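Local coordinates for protein leucine aminopeptidase 2 (Saccharomyces cerevisiae, PDB 2XQ0) that cleaves di- and tripeptides as a zinc-dependent M1 aminopeptidase and also shows low epoxide hydrolase activity in vitro, at residues E16-Q19 and S20-S23; N314-W317 and N318-W321. All blocks are in the same frame, centred on the assembly; numbering follows the deposited sequence.

Contact 1 (16-23) comes first along the chain, in the loop between helix 4-9 and strand 28-40 of the large mixed sheet; contact 2 (314-321) follows much later, in the catalytic M1 domain, between strand 312-314 and helix 321-339. Their centres are nevertheless only 11 Å apart. Glu16 OE2 reaches His319 NE2 at 2.6 Å, a probable hydrogen bond, and Asp18 CA packs against Ser316 CB at 3.8 Å. The N-terminal loop is thus held against the connection that joins the two zinc-binding helices. Contact 2 reaches the bestatin pocket through Phe320, whereas the Ser20 side chain of contact 1 stays about 12 Å from the inhibitor.

Contact 1. Residues E16-Q19 and S20-S23; sequences EYDQ and STLS
Asp18 reaches over the start of its own turn to grip Ser20, and its side chain can be followed outward. CB carries CG anti to the backbone N (chi1 -179°), which swings the carboxylate toward the next residues. Asp18 OD1 then accepts from Ser20 N at 2.9 Å, nearly straight at 160°, although the donor stands 41° out of the carboxylate plane. This is an Asx turn, set within the type I beta turn from Asp18 to Thr21. Asp18 OD1 also lies 3.4 Å from Ser20 CB, and one water donates both to it and to Ser20 OG. The other oxygen, OD2, bonds to Thr160. On the backbone side, Thr21 CG2 packs on Asp18 O at 3.4 Å.

Thr21 OG1 starts an ST turn: it accepts from Ser23 N at 3.0 Å and from Ser23 OG at 2.8 Å, and it is also bonded to Asp70. A valine in its place would probably leave Ser23 N and Asp70 without this mate and the Ser23 hydroxyl free to turn. Tyr17 OH joins the loop through water: it donates at 2.7 Å to a molecule that in turn donates to Thr21 O and Ser23 O. Side-chain oxygens and ordered water thus supply many of the bonds that hold this irregular loop, while the buried Thr21 N has no partner in the model.

Contact 2. Residues N314-W317 and N318-W321; sequences NCSW and NHFW
His319 N closes the backbone back onto Ser316 O, a 3.2 Å hydrogen bond with an N-H...O angle of 160°. A second bond tightens the same bend: Ser316 OG accepts from Asn318 N at 3.1 Å, which makes an ST turn. Ser316 OG also lies at the edge of the imidazole, 3.5 Å from His319 CD2. Cys315 SG approaches the imidazole obliquely, 4.0 Å from His319 CD2. The imidazole is pinned at both nitrogens, NE2 by Glu16 and ND1 by Thr428, two bonds that probably hold the ring in this rotation, and Asn318 OD1 is taken by the backbone N of Leu375.

On the other side of the bend, Phe320 has CG anti to its backbone N (chi1 -173°), which lays the ring alongside the Asn314 amide, pointing the same way. Asn314 ND2 comes to the ring edge, 3.3 Å from Phe320 CD1, and Asn314 CB sits 3.3 Å from His319 O. Phe320 CD1 also meets the indole edge in its plane, 3.8 Å from Trp317 CE3; the two aromatic planes are inclined at 62°, neither stacked nor T-shaped.

Held at CD1 by these two neighbours, Phe320 contacts bound bestatin and packs on Glu147 of the substrate site. The bend links the helix carrying zinc ligands His301 and His305 to helix 321-339, which supplies Glu324, the spacing HExxH-x18-E of M1 aminopeptidases.

Contact 1. Residues E16-Q19 and S20-S23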
# COMPACT_ATOMS: atom_id res chain seq x y z
N GLU A 16 -18.17 -1.75 -14.35
CA GLU A 16 -19.18 -1.95 -13.32
C GLU A 16 -19.29 -0.73 -12.43
O GLU A 16 -18.28 -0.11 -12.07
CB GLU A 16 -18.79 -3.16 -12.48
CG GLU A 16 -19.75 -3.49 -11.37
CD GLU A 16 -19.33 -4.73 -10.62
OE1 GLU A 16 -19.91 -5.81 -10.87
OE2 GLU A 16 -18.42 -4.63 -9.77
N TYR A 17 -20.51 -0.40 -12.05
CA TYR A 17 -20.77 0.78 -11.23
C TYR A 17 -20.07 0.73 -9.87
O TYR A 17 -20.08 -0.30 -9.21
CB TYR A 17 -22.30 0.96 -11.05
CG TYR A 17 -22.64 2.37 -10.60
CD1 TYR A 17 -22.91 3.36 -11.53
CD2 TYR A 17 -22.65 2.71 -9.26
CE1 TYR A 17 -23.22 4.64 -11.14
CE2 TYR A 17 -22.95 4.01 -8.85
CZ TYR A 17 -23.23 4.97 -9.80
OH TYR A 17 -23.53 6.27 -9.45
N ASP A 18 -19.45 1.84 -9.48
CA ASP A 18 -18.78 1.96 -8.19
C ASP A 18 -19.74 2.38 -7.07
O ASP A 18 -20.13 3.55 -6.99
CB ASP A 18 -17.66 3.02 -8.32
CG ASP A 18 -16.88 3.20 -7.05
OD1 ASP A 18 -17.23 2.58 -6.02
OD2 ASP A 18 -15.89 3.97 -7.10
N GLN A 19 -20.07 1.45 -6.19
CA GLN A 19 -21.05 1.66 -5.12
C GLN A 19 -20.52 2.48 -3.93
O GLN A 19 -21.27 2.77 -3.00
CB GLN A 19 -21.52 0.31 -4.58
CG GLN A 19 -22.19 -0.57 -5.63
CD GLN A 19 -23.57 -0.10 -5.97
OE1 GLN A 19 -24.32 0.33 -5.09
NE2 GLN A 19 -23.93 -0.18 -7.24
N SER A 20 -19.23 2.82 -3.96
CA SER A 20 -18.60 3.53 -2.84
C SER A 20 -18.58 5.04 -3.03
O SER A 20 -17.99 5.75 -2.21
CB SER A 20 -17.15 3.05 -2.63
OG SER A 20 -17.12 1.68 -2.26
N THR A 21 -19.18 5.54 -4.11
CA THR A 21 -19.26 6.99 -4.31
C THR A 21 -20.71 7.46 -4.23
O THR A 21 -21.63 6.75 -4.63
CB THR A 21 -18.64 7.46 -5.64
OG1 THR A 21 -18.76 8.87 -5.77
CG2 THR A 21 -19.33 6.82 -6.81
N LEU A 22 -20.90 8.67 -3.73
CA LEU A 22 -22.23 9.28 -3.68
C LEU A 22 -22.39 10.22 -4.88
O LEU A 22 -23.42 10.87 -5.04
CB LEU A 22 -22.39 10.06 -2.38
CG LEU A 22 -22.28 9.22 -1.11
CD1 LEU A 22 -22.45 10.08 0.15
CD2 LEU A 22 -23.31 8.11 -1.13
N SER A 23 -21.35 10.31 -5.70
CA SER A 23 -21.35 11.25 -6.82
C SER A 23 -22.13 10.70 -8.01
O SER A 23 -22.38 9.50 -8.09
CB SER A 23 -19.92 11.58 -7.24
OG SER A 23 -19.35 10.50 -7.97
O HOH W 1 -23.29 7.41 -6.97
O HOH W 2 -16.33 0.16 -4.75
O HOH W 3 -23.13 4.61 -3.46

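Contact 2. Residues N314-W317 and N318-W321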
# COMPACT_ATOMS: atom_id res chain seq x y z
N ASN A 314 -8.38 0.11 -11.45
CA ASN A 314 -9.61 -0.60 -11.15
C ASN A 314 -10.78 0.38 -11.13
O ASN A 314 -10.68 1.50 -10.61
CB ASN A 314 -9.52 -1.36 -9.81
CG ASN A 314 -8.91 -0.52 -8.68
OD1 ASN A 314 -8.92 0.70 -8.72
ND2 ASN A 314 -8.36 -1.19 -7.68
N CYS A 315 -11.91 -0.04 -11.69
CA CYS A 315 -13.04 0.85 -11.81
C CYS A 315 -13.75 1.08 -10.48
O CYS A 315 -14.42 2.10 -10.30
CB CYS A 315 -14.03 0.32 -12.84
SG CYS A 315 -14.82 -1.19 -12.32
N SER A 316 -13.62 0.12 -9.57
CA SER A 316 -14.24 0.22 -8.25
C SER A 316 -13.45 -0.61 -7.28
O SER A 316 -12.55 -1.35 -7.67
CB SER A 316 -15.68 -0.28 -8.28
OG SER A 316 -15.75 -1.68 -8.15
N TRP A 317 -13.80 -0.53 -6.00
CA TRP A 317 -13.06 -1.26 -4.98
C TRP A 317 -13.47 -2.74 -4.90
O TRP A 317 -12.86 -3.51 -4.17
CB TRP A 317 -13.14 -0.52 -3.64
CG TRP A 317 -12.68 0.92 -3.82
CD1 TRP A 317 -13.46 2.04 -3.78
CD2 TRP A 317 -11.36 1.36 -4.16
NE1 TRP A 317 -12.70 3.16 -4.06
CE2 TRP A 317 -11.41 2.77 -4.30
CE3 TRP A 317 -10.13 0.71 -4.36
CZ2 TRP A 317 -10.28 3.53 -4.60
CZ3 TRP A 317 -9.01 1.47 -4.68
CH2 TRP A 317 -9.09 2.86 -4.79
N ASN A 318 -14.48 -3.13 -5.68
CA ASN A 318 -14.80 -4.55 -5.86
C ASN A 318 -13.76 -5.29 -6.67
O ASN A 318 -13.68 -6.50 -6.59
CB ASN A 318 -16.13 -4.72 -6.60
CG ASN A 318 -17.32 -4.49 -5.73
OD1 ASN A 318 -17.21 -4.31 -4.52
ND2 ASN A 318 -18.50 -4.55 -6.33
N HIS A 319 -13.00 -4.56 -7.48
CA HIS A 319 -12.04 -5.16 -8.42
C HIS A 319 -10.61 -4.70 -8.10
O HIS A 319 -9.76 -4.56 -8.99
CB HIS A 319 -12.42 -4.81 -9.86
CG HIS A 319 -13.83 -5.19 -10.19
ND1 HIS A 319 -14.16 -6.46 -10.62
CD2 HIS A 319 -14.99 -4.51 -10.08
CE1 HIS A 319 -15.47 -6.52 -10.79
NE2 HIS A 319 -15.99 -5.36 -10.46
N PHE A 320 -10.38 -4.46 -6.81
CA PHE A 320 -9.10 -3.99 -6.29
C PHE A 320 -7.95 -4.93 -6.65
O PHE A 320 -6.80 -4.50 -6.76
CB PHE A 320 -9.22 -3.85 -4.77
CG PHE A 320 -8.03 -3.20 -4.11
CD1 PHE A 320 -7.50 -2.02 -4.60
CD2 PHE A 320 -7.48 -3.75 -2.95
CE1 PHE A 320 -6.41 -1.40 -3.98
CE2 PHE A 320 -6.40 -3.15 -2.32
CZ PHE A 320 -5.87 -1.97 -2.85
N TRP A 321 -8.25 -6.21 -6.85
CA TRP A 321 -7.21 -7.18 -7.22
C TRP A 321 -6.49 -6.80 -8.53
O TRP A 321 -5.30 -7.11 -8.70
CB TRP A 321 -7.77 -8.61 -7.30
CG TRP A 321 -8.39 -8.98 -8.61
CD1 TRP A 321 -9.69 -8.80 -8.99
CD2 TRP A 321 -7.73 -9.60 -9.72
NE1 TRP A 321 -9.88 -9.28 -10.27
CE2 TRP A 321 -8.70 -9.77 -10.74
CE3 TRP A 321 -6.42 -10.04 -9.96
CZ2 TRP A 321 -8.39 -10.36 -11.98
CZ3 TRP A 321 -6.12 -10.62 -11.18
CH2 TRP A 321 -7.10 -10.77 -12.18